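Local coordinates for protein beta-hexosaminidase Amuc_2018 (Akkermansia muciniphila, PDB 6JEB) that hydrolyses terminal non-reducing N-acetylhexosamine residues from N-glycans, chitobiose and related glycosides as a glycosyl hydrolase family 20 enzyme, at residues Arg135-Gly140 and Gln168-Leu173; Glu172-Cys177 and Ile246-Ile251; Lys145-Arg150 and Leu197-Pro202. All blocks are in the same frame, centred on the assembly; numbering follows the deposited sequence.

Interaction 1 of 3, residues Arg135-Gly140 and Gln168-Leu173; sequences RLPVPG and QELKEL
Leu136 and Leu170 meet methyl to methyl, CD1 of Leu136 lying 3.7 Å from CD1 of Leu170, where a loop of the (beta/alpha)8 barrel passes one of the barrel's outer helices. The loop follows strand 123-127 and the helix is 167-178; both belong to the family 20 catalytic domain. The two leucine side chains cross at about a right angle, each giving one CD1 methyl to the junction. Pro137 adds a looser touch, its ring carbon CD standing 4.3 Å from CD1 of Leu170, and this one methyl therefore serves both loop residues. The contact is small and wholly apolar.

Leu136 holds CG anti to its backbone nitrogen (chi1 177°), a turn that carries its end closer to the helix than its CB alone would suggest. From the other side, Leu170 points its CB toward the loop, with CG anti to the carbonyl carbon. Further out, helix 230-246 packs on both leucines: Leu136 rests on Val239 and Leu243, and Leu170 on Ile246. The chain just before Leu136 is held through Arg135, whose NE and NH2 donate to the carbonyls of Pro99 and Ala100 and whose NH1 reaches Gly163 O. Leu136 O accepts a hydrogen bond from Trp134 NE1.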
loop_
_atom_site.group_PDB
_atom_site.type_symbol
_atom_site.label_atom_id
_atom_site.label_comp_id
_atom_site.label_asym_id
_atom_site.label_seq_id
_atom_site.Cartn_x
_atom_site.Cartn_y
_atom_site.Cartn_z
ATOM N N ARG A 135 0.641 8.731 -14.088
ATOM C CA ARG A 135 0.898 7.449 -14.743
ATOM C C ARG A 135 -0.338 6.751 -15.309
ATOM O O ARG A 135 -0.194 5.661 -15.894
ATOM C CB ARG A 135 1.630 6.493 -13.792
ATOM C CG ARG A 135 2.860 7.093 -13.122
ATOM C CD ARG A 135 3.893 7.598 -14.143
ATOM N NE ARG A 135 4.999 8.227 -13.435
ATOM C CZ ARG A 135 5.815 9.138 -13.959
ATOM N NH1 ARG A 135 5.699 9.495 -15.236
ATOM N NH2 ARG A 135 6.755 9.690 -13.198
ATOM N N LEU A 136 -1.539 7.331 -15.163
ATOM C CA LEU A 136 -2.769 6.693 -15.621
ATOM C C LEU A 136 -3.216 7.313 -16.933
ATOM O O LEU A 136 -3.527 8.513 -16.956
ATOM C CB LEU A 136 -3.869 6.879 -14.580
ATOM C CG LEU A 136 -5.215 6.297 -15.022
ATOM C CD1 LEU A 136 -5.286 4.781 -14.790
ATOM C CD2 LEU A 136 -6.383 7.001 -14.331
ATOM N N PRO A 137 -3.316 6.554 -18.022
ATOM C CA PRO A 137 -3.853 7.128 -19.263
ATOM C C PRO A 137 -5.359 7.323 -19.151
ATOM O O PRO A 137 -6.067 6.504 -18.557
ATOM C CB PRO A 137 -3.506 6.069 -20.314
ATOM C CG PRO A 137 -3.543 4.777 -19.537
ATOM C CD PRO A 137 -2.987 5.121 -18.169
ATOM N N VAL A 138 -5.846 8.432 -19.705
ATOM C CA VAL A 138 -7.279 8.724 -19.688
ATOM C C VAL A 138 -7.701 9.166 -21.080
ATOM O O VAL A 138 -7.277 10.241 -21.538
ATOM C CB VAL A 138 -7.646 9.800 -18.647
ATOM C CG1 VAL A 138 -9.158 9.974 -18.595
ATOM C CG2 VAL A 138 -7.103 9.453 -17.268
ATOM N N PRO A 139 -8.533 8.395 -21.776
ATOM C CA PRO A 139 -9.013 8.823 -23.094
ATOM C C PRO A 139 -9.668 10.194 -23.017
ATOM O O PRO A 139 -10.420 10.499 -22.082
ATOM C CB PRO A 139 -10.026 7.735 -23.471
ATOM C CG PRO A 139 -9.555 6.518 -22.718
ATOM C CD PRO A 139 -9.017 7.048 -21.418
ATOM N N GLY A 140 -9.348 11.034 -23.999
ATOM C CA GLY A 140 -9.836 12.393 -24.045
ATOM C C GLY A 140 -8.942 13.414 -23.378
ATOM O O GLY A 140 -9.214 14.618 -23.491
ATOM N N GLN A 168 -3.890 -1.787 -21.200
ATOM C CA GLN A 168 -3.644 -3.225 -21.257
ATOM C C GLN A 168 -2.672 -3.673 -20.166
ATOM O O GLN A 168 -2.859 -4.738 -19.560
ATOM C CB GLN A 168 -3.125 -3.583 -22.648
ATOM C CG GLN A 168 -3.089 -5.059 -22.952
ATOM C CD GLN A 168 -2.814 -5.326 -24.425
ATOM O OE1 GLN A 168 -3.729 -5.310 -25.253
ATOM N NE2 GLN A 168 -1.549 -5.559 -24.762
ATOM N N GLU A 169 -1.636 -2.875 -19.889
ATOM C CA GLU A 169 -0.727 -3.211 -18.795
ATOM C C GLU A 169 -1.441 -3.206 -17.449
ATOM O O GLU A 169 -1.173 -4.057 -16.595
ATOM C CB GLU A 169 0.457 -2.247 -18.756
ATOM C CG GLU A 169 1.524 -2.516 -19.793
ATOM C CD GLU A 169 2.608 -1.448 -19.764
ATOM O OE1 GLU A 169 2.275 -0.278 -19.457
ATOM O OE2 GLU A 169 3.789 -1.779 -20.039
ATOM N N LEU A 170 -2.314 -2.222 -17.214
ATOM C CA LEU A 170 -3.003 -2.179 -15.928
ATOM C C LEU A 170 -3.980 -3.343 -15.783
ATOM O O LEU A 170 -4.110 -3.916 -14.692
ATOM C CB LEU A 170 -3.678 -0.825 -15.730
ATOM C CG LEU A 170 -2.688 0.337 -15.604
ATOM C CD1 LEU A 170 -3.417 1.669 -15.582
ATOM C CD2 LEU A 170 -1.811 0.194 -14.362
ATOM N N LYS A 171 -4.655 -3.728 -16.876
ATOM C CA LYS A 171 -5.529 -4.895 -16.812
ATOM C C LYS A 171 -4.725 -6.174 -16.606
ATOM O O LYS A 171 -5.175 -7.088 -15.898
ATOM C CB LYS A 171 -6.426 -4.979 -18.051
ATOM C CG LYS A 171 -7.459 -3.851 -18.113
ATOM C CD LYS A 171 -8.451 -4.018 -19.253
ATOM C CE LYS A 171 -9.569 -2.985 -19.141
ATOM N NZ LYS A 171 -10.685 -3.181 -20.122
ATOM N N GLU A 172 -3.530 -6.252 -17.199
ATOM C CA GLU A 172 -2.641 -7.374 -16.921
ATOM C C GLU A 172 -2.287 -7.425 -15.438
ATOM O O GLU A 172 -2.350 -8.489 -14.806
ATOM C CB GLU A 172 -1.367 -7.278 -17.766
ATOM C CG GLU A 172 -0.399 -8.417 -17.465
ATOM C CD GLU A 172 1.013 -8.175 -17.959
ATOM O OE1 GLU A 172 1.429 -7.000 -18.071
ATOM O OE2 GLU A 172 1.714 -9.168 -18.235
ATOM N N LEU A 173 -1.908 -6.279 -14.868
ATOM C CA LEU A 173 -1.541 -6.227 -13.458
ATOM C C LEU A 173 -2.695 -6.682 -12.573
ATOM O O LEU A 173 -2.489 -7.430 -11.609
ATOM C CB LEU A 173 -1.129 -4.799 -13.088
ATOM C CG LEU A 173 -0.782 -4.561 -11.617
ATOM C CD1 LEU A 173 0.454 -5.352 -11.205
ATOM C CD2 LEU A 173 -0.592 -3.060 -11.352
#

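Interaction 2 of 3, residues Glu172-Cys177 and Ile246-Ile251; sequences ELVAYC and IFPSGI
The phenyl ring of Phe247 is approached obliquely by CG2 of Val174, which comes 3.6 Å from CD1 and slightly farther from CE1. One face of the same ring is covered by its chain neighbour Ile246, whose CG2 sits over the ring centre, 3.5 Å above the plane. The other ring here, the pyrrolidine of Pro248, meets Val174 end on: CG1 of the valine lies 3.4 Å from CD of Pro248, tighter than usual van der Waals contact, and 3.7 Å from CG.

Val174 thus divides its two methyls between neighbouring residues. CG1 is anti to the backbone nitrogen (chi1 162°) and faces the proline, while CG2 of Val174 reaches both the Phe247 ring and the carbonyl oxygen of Ile246, 3.5 Å from the latter. With both branch methyls of Val174 removed, as in an alanine here, a gap would probably open between the helix and the Phe247-Pro248 corner, leaving Phe247 CD1 and the Pro248 ring without their valine partner. Phe247 is where the chain leaves helical geometry after helix 230-246, and a type I beta turn from Phe247 to Gly250 then leads it into strand 251-253.

The contact joins the turn that follows helix 230-246, with that helix's last residue Ile246, to the flank of helix 167-178. Inward, Phe247 packs on Val184 and Pro186 of strand 183-187 and on Leu126 of strand 123-127, while Leu173 and Cys177 of helix 167-178 also touch helix 106-118.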
loop_
_atom_site.group_PDB
_atom_site.type_symbol
_atom_site.label_atom_id
_atom_site.label_comp_id
_atom_site.label_asym_id
_atom_site.label_seq_id
_atom_site.Cartn_x
_atom_site.Cartn_y
_atom_site.Cartn_z
ATOM N N GLU A 172 -3.530 -6.252 -17.199
ATOM C CA GLU A 172 -2.641 -7.374 -16.921
ATOM C C GLU A 172 -2.287 -7.425 -15.438
ATOM O O GLU A 172 -2.350 -8.489 -14.806
ATOM C CB GLU A 172 -1.367 -7.278 -17.766
ATOM C CG GLU A 172 -0.399 -8.417 -17.465
ATOM C CD GLU A 172 1.013 -8.175 -17.959
ATOM O OE1 GLU A 172 1.429 -7.000 -18.071
ATOM O OE2 GLU A 172 1.714 -9.168 -18.235
ATOM N N LEU A 173 -1.908 -6.279 -14.868
ATOM C CA LEU A 173 -1.541 -6.227 -13.458
ATOM C C LEU A 173 -2.695 -6.682 -12.573
ATOM O O LEU A 173 -2.489 -7.430 -11.609
ATOM C CB LEU A 173 -1.129 -4.799 -13.088
ATOM C CG LEU A 173 -0.782 -4.561 -11.617
ATOM C CD1 LEU A 173 0.454 -5.352 -11.205
ATOM C CD2 LEU A 173 -0.592 -3.060 -11.352
ATOM N N VAL A 174 -3.916 -6.238 -12.884
ATOM C CA VAL A 174 -5.081 -6.634 -12.092
ATOM C C VAL A 174 -5.246 -8.153 -12.101
ATOM O O VAL A 174 -5.479 -8.781 -11.058
ATOM C CB VAL A 174 -6.343 -5.908 -12.595
ATOM C CG1 VAL A 174 -7.609 -6.617 -12.108
ATOM C CG2 VAL A 174 -6.328 -4.455 -12.154
ATOM N N ALA A 175 -5.134 -8.769 -13.282
ATOM C CA ALA A 175 -5.299 -10.217 -13.373
ATOM C C ALA A 175 -4.147 -10.943 -12.690
ATOM O O ALA A 175 -4.351 -11.964 -12.019
ATOM C CB ALA A 175 -5.405 -10.636 -14.838
ATOM N N TYR A 176 -2.931 -10.422 -12.855
ATOM C CA TYR A 176 -1.758 -10.996 -12.214
ATOM C C TYR A 176 -1.914 -10.977 -10.700
ATOM O O TYR A 176 -1.657 -11.981 -10.021
ATOM C CB TYR A 176 -0.533 -10.177 -12.647
ATOM C CG TYR A 176 0.785 -10.810 -12.313
ATOM C CD1 TYR A 176 1.400 -10.577 -11.087
ATOM C CD2 TYR A 176 1.423 -11.642 -13.223
ATOM C CE1 TYR A 176 2.608 -11.161 -10.774
ATOM C CE2 TYR A 176 2.627 -12.235 -12.919
ATOM C CZ TYR A 176 3.217 -11.991 -11.695
ATOM O OH TYR A 176 4.415 -12.596 -11.402
ATOM N N CYS A 177 -2.379 -9.850 -10.161
ATOM C CA CYS A 177 -2.605 -9.738 -8.725
ATOM C C CYS A 177 -3.729 -10.653 -8.261
ATOM O O CYS A 177 -3.606 -11.297 -7.213
ATOM C CB CYS A 177 -2.894 -8.282 -8.359
ATOM S SG CYS A 177 -1.414 -7.258 -8.402
ATOM N N ILE A 246 -10.947 -0.716 -15.454
ATOM C CA ILE A 246 -9.666 -1.384 -15.227
ATOM C C ILE A 246 -9.636 -2.131 -13.908
ATOM O O ILE A 246 -9.121 -3.251 -13.835
ATOM C CB ILE A 246 -8.512 -0.364 -15.304
ATOM C CG1 ILE A 246 -8.426 0.251 -16.699
ATOM C CG2 ILE A 246 -7.183 -1.026 -14.906
ATOM C CD1 ILE A 246 -7.542 1.493 -16.735
ATOM N N PHE A 247 -10.121 -1.496 -12.842
ATOM C CA PHE A 247 -9.853 -1.963 -11.485
ATOM C C PHE A 247 -11.130 -2.490 -10.858
ATOM O O PHE A 247 -11.934 -1.707 -10.332
ATOM C CB PHE A 247 -9.269 -0.823 -10.642
ATOM C CG PHE A 247 -7.925 -0.354 -11.121
ATOM C CD1 PHE A 247 -6.782 -1.112 -10.884
ATOM C CD2 PHE A 247 -7.799 0.837 -11.826
ATOM C CE1 PHE A 247 -5.530 -0.685 -11.329
ATOM C CE2 PHE A 247 -6.553 1.281 -12.272
ATOM C CZ PHE A 247 -5.415 0.514 -12.025
ATOM N N PRO A 248 -11.344 -3.809 -10.855
ATOM C CA PRO A 248 -12.606 -4.362 -10.340
ATOM C C PRO A 248 -12.765 -4.257 -8.832
ATOM O O PRO A 248 -13.849 -4.580 -8.334
ATOM C CB PRO A 248 -12.551 -5.829 -10.788
ATOM C CG PRO A 248 -11.089 -6.123 -10.876
ATOM C CD PRO A 248 -10.461 -4.856 -11.396
ATOM N N SER A 249 -11.746 -3.813 -8.089
ATOM C CA SER A 249 -11.930 -3.633 -6.651
ATOM C C SER A 249 -13.026 -2.619 -6.357
ATOM O O SER A 249 -13.678 -2.691 -5.305
ATOM C CB SER A 249 -10.622 -3.191 -5.989
ATOM O OG SER A 249 -10.243 -1.893 -6.434
ATOM N N GLY A 250 -13.240 -1.668 -7.264
ATOM C CA GLY A 250 -14.227 -0.637 -7.038
ATOM C C GLY A 250 -13.863 0.375 -5.978
ATOM O O GLY A 250 -14.685 1.235 -5.659
ATOM N N ILE A 251 -12.669 0.291 -5.408
ATOM C CA ILE A 251 -12.206 1.229 -4.396
ATOM C C ILE A 251 -11.258 2.210 -5.068
ATOM O O ILE A 251 -10.297 1.796 -5.733
ATOM C CB ILE A 251 -11.489 0.480 -3.263
ATOM C CG1 ILE A 251 -12.440 -0.527 -2.604
ATOM C CG2 ILE A 251 -10.935 1.461 -2.251
ATOM C CD1 ILE A 251 -11.777 -1.369 -1.525
#

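Interaction 3 of 3, residues Lys145-Arg150 and Leu197-Pro202; sequences KSVASR and LHAAYP
Val147, on helix 143-148, lays its side chain against Ala199 and Ala200 in the last turn of helix 195-200. Its CB stands 4.0 Å from the CB of Ala200 and equally close to that residue's CA. One atom farther out, CG1 is anti to the backbone nitrogen (chi1 179°) and lies against the peptide between Ala199 and Ala200. Val147 CG1 is 3.6 Å from Ala199 O and 3.7 Å from Ala200 N. The same methyl also meets the CB of Ala199 at 3.9 Å. Beside it, the CB of Ala148 touches the CB of Ala200 at 4.0 Å; the CB of Ala200 thus has both Val147 CB and Ala148 CB as neighbours.

Small alanine side chains let the two backbones approach closely, the CA atoms of Val147 and Ala200 being 5.3 Å apart. Behind this face, residues 145-148 form a wider pi-type turn, over which Ser149 and Arg150 bond back. Ser149 OG donates to Lys145 O at 2.6 Å, in the carbonyl plane and on a lone pair, and Arg150 NH1 donates to Ser146 O from a position tilted 23° from the carbonyl plane.

Both short helices lie in the connections after strands 123-127 and 183-187 of the (beta/alpha)8 catalytic barrel. Leu197 and Tyr201 pack on Leu144 of helix 143-148, Leu197 continues onto Phe235 and Tyr236 of helix 230-246, and Ala148 rests on Trp134.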
loop_
_atom_site.group_PDB
_atom_site.type_symbol
_atom_site.label_atom_id
_atom_site.label_comp_id
_atom_site.label_asym_id
_atom_site.label_seq_id
_atom_site.Cartn_x
_atom_site.Cartn_y
_atom_site.Cartn_z
ATOM N N LYS A 145 -0.409 12.208 -21.053
ATOM C CA LYS A 145 0.750 11.522 -21.617
ATOM C C LYS A 145 1.808 12.513 -22.087
ATOM O O LYS A 145 2.981 12.403 -21.717
ATOM C CB LYS A 145 0.321 10.610 -22.773
ATOM C CG LYS A 145 1.483 9.998 -23.556
ATOM C CD LYS A 145 2.328 9.045 -22.721
ATOM C CE LYS A 145 3.507 8.500 -23.534
ATOM N NZ LYS A 145 4.317 7.477 -22.769
ATOM N N SER A 146 1.417 13.503 -22.893
ATOM C CA SER A 146 2.434 14.325 -23.547
ATOM C C SER A 146 3.142 15.260 -22.576
ATOM O O SER A 146 4.304 15.629 -22.814
ATOM C CB SER A 146 1.830 15.116 -24.703
ATOM O OG SER A 146 0.893 16.055 -24.217
ATOM N N VAL A 147 2.468 15.659 -21.492
ATOM C CA VAL A 147 3.033 16.590 -20.516
ATOM C C VAL A 147 3.198 15.952 -19.138
ATOM O O VAL A 147 4.309 15.872 -18.610
ATOM C CB VAL A 147 2.190 17.875 -20.418
ATOM C CG1 VAL A 147 2.785 18.812 -19.378
ATOM C CG2 VAL A 147 2.099 18.568 -21.781
ATOM N N ALA A 148 2.093 15.495 -18.538
ATOM C CA ALA A 148 2.108 15.141 -17.119
ATOM C C ALA A 148 2.931 13.895 -16.810
ATOM O O ALA A 148 3.315 13.703 -15.649
ATOM C CB ALA A 148 0.674 14.989 -16.599
ATOM N N SER A 149 3.204 13.045 -17.799
ATOM C CA SER A 149 3.939 11.808 -17.559
ATOM C C SER A 149 5.447 11.983 -17.687
ATOM O O SER A 149 6.181 10.992 -17.582
ATOM C CB SER A 149 3.466 10.700 -18.514
ATOM O OG SER A 149 4.001 10.876 -19.822
ATOM N N ARG A 150 5.923 13.209 -17.917
ATOM C CA ARG A 150 7.324 13.482 -18.206
ATOM C C ARG A 150 7.827 14.597 -17.309
ATOM O O ARG A 150 7.104 15.558 -17.046
ATOM C CB ARG A 150 7.460 13.948 -19.659
ATOM C CG ARG A 150 7.171 12.839 -20.648
ATOM C CD ARG A 150 6.673 13.357 -21.992
ATOM N NE ARG A 150 6.698 12.287 -22.984
ATOM C CZ ARG A 150 6.234 12.413 -24.220
ATOM N NH1 ARG A 150 5.678 13.562 -24.607
ATOM N NH2 ARG A 150 6.322 11.392 -25.066
ATOM N N LEU A 197 -0.559 17.432 -12.954
ATOM C CA LEU A 197 -1.825 17.767 -13.594
ATOM C C LEU A 197 -1.876 19.244 -13.981
ATOM O O LEU A 197 -2.394 19.594 -15.050
ATOM C CB LEU A 197 -2.992 17.394 -12.670
ATOM C CG LEU A 197 -4.405 17.617 -13.221
ATOM C CD1 LEU A 197 -4.644 16.807 -14.493
ATOM C CD2 LEU A 197 -5.460 17.299 -12.154
ATOM N N HIS A 198 -1.331 20.126 -13.133
ATOM C CA HIS A 198 -1.307 21.553 -13.455
ATOM C C HIS A 198 -0.431 21.829 -14.670
ATOM O O HIS A 198 -0.778 22.664 -15.514
ATOM C CB HIS A 198 -0.848 22.364 -12.234
ATOM C CG HIS A 198 -1.086 23.841 -12.354
ATOM N ND1 HIS A 198 -1.621 24.590 -11.327
ATOM C CD2 HIS A 198 -0.855 24.709 -13.370
ATOM C CE1 HIS A 198 -1.719 25.852 -11.707
ATOM N NE2 HIS A 198 -1.264 25.951 -12.944
ATOM N N ALA A 199 0.713 21.150 -14.772
ATOM C CA ALA A 199 1.568 21.328 -15.942
ATOM C C ALA A 199 0.816 21.005 -17.230
ATOM O O ALA A 199 0.975 21.703 -18.243
ATOM C CB ALA A 199 2.817 20.455 -15.811
ATOM N N ALA A 200 -0.034 19.972 -17.198
ATOM C CA ALA A 200 -0.782 19.566 -18.385
ATOM C C ALA A 200 -2.032 20.412 -18.596
ATOM O O ALA A 200 -2.318 20.833 -19.725
ATOM C CB ALA A 200 -1.168 18.091 -18.275
ATOM N N TYR A 201 -2.798 20.645 -17.528
ATOM C CA TYR A 201 -4.122 21.265 -17.605
ATOM C C TYR A 201 -4.221 22.376 -16.565
ATOM O O TYR A 201 -4.942 22.256 -15.563
ATOM C CB TYR A 201 -5.230 20.220 -17.426
ATOM C CG TYR A 201 -5.287 19.254 -18.588
ATOM C CD1 TYR A 201 -5.789 19.659 -19.819
ATOM C CD2 TYR A 201 -4.806 17.949 -18.472
ATOM C CE1 TYR A 201 -5.819 18.805 -20.905
ATOM C CE2 TYR A 201 -4.833 17.081 -19.558
ATOM C CZ TYR A 201 -5.350 17.517 -20.770
ATOM O OH TYR A 201 -5.371 16.671 -21.853
ATOM N N PRO A 202 -3.504 23.483 -16.778
ATOM C CA PRO A 202 -3.568 24.590 -15.811
ATOM C C PRO A 202 -4.973 25.123 -15.628
ATOM O O PRO A 202 -5.298 25.653 -14.554
ATOM C CB PRO A 202 -2.635 25.642 -16.426
ATOM C CG PRO A 202 -2.614 25.310 -17.899
ATOM C CD PRO A 202 -2.664 23.810 -17.945
#

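In the fold
All three contacts lie in the catalytic (beta/alpha)8 domain. Interactions 1 and 2 share helix 167-178 with Glu172 and Leu173; their centres are 11 Å apart, and they touch where Leu170 packs on Ile246 and Phe247. Interaction 3 is 16 Å from interaction 1, centre to centre, and 25 Å from interaction 2. Arg135 NH1 bridges 1 and 3 through a weak hydrogen bond to Ser149 O. Along the chain the order is 135-140, 145-150, 168-177, 197-202, 246-251, so interaction 3 alternates with interaction 1 and with interaction 2. Interaction 1 folds the connection between strands 123-127 and 183-187 on itself; interaction 3 ties it to helix 195-200, interaction 2 to the end of helix 230-246.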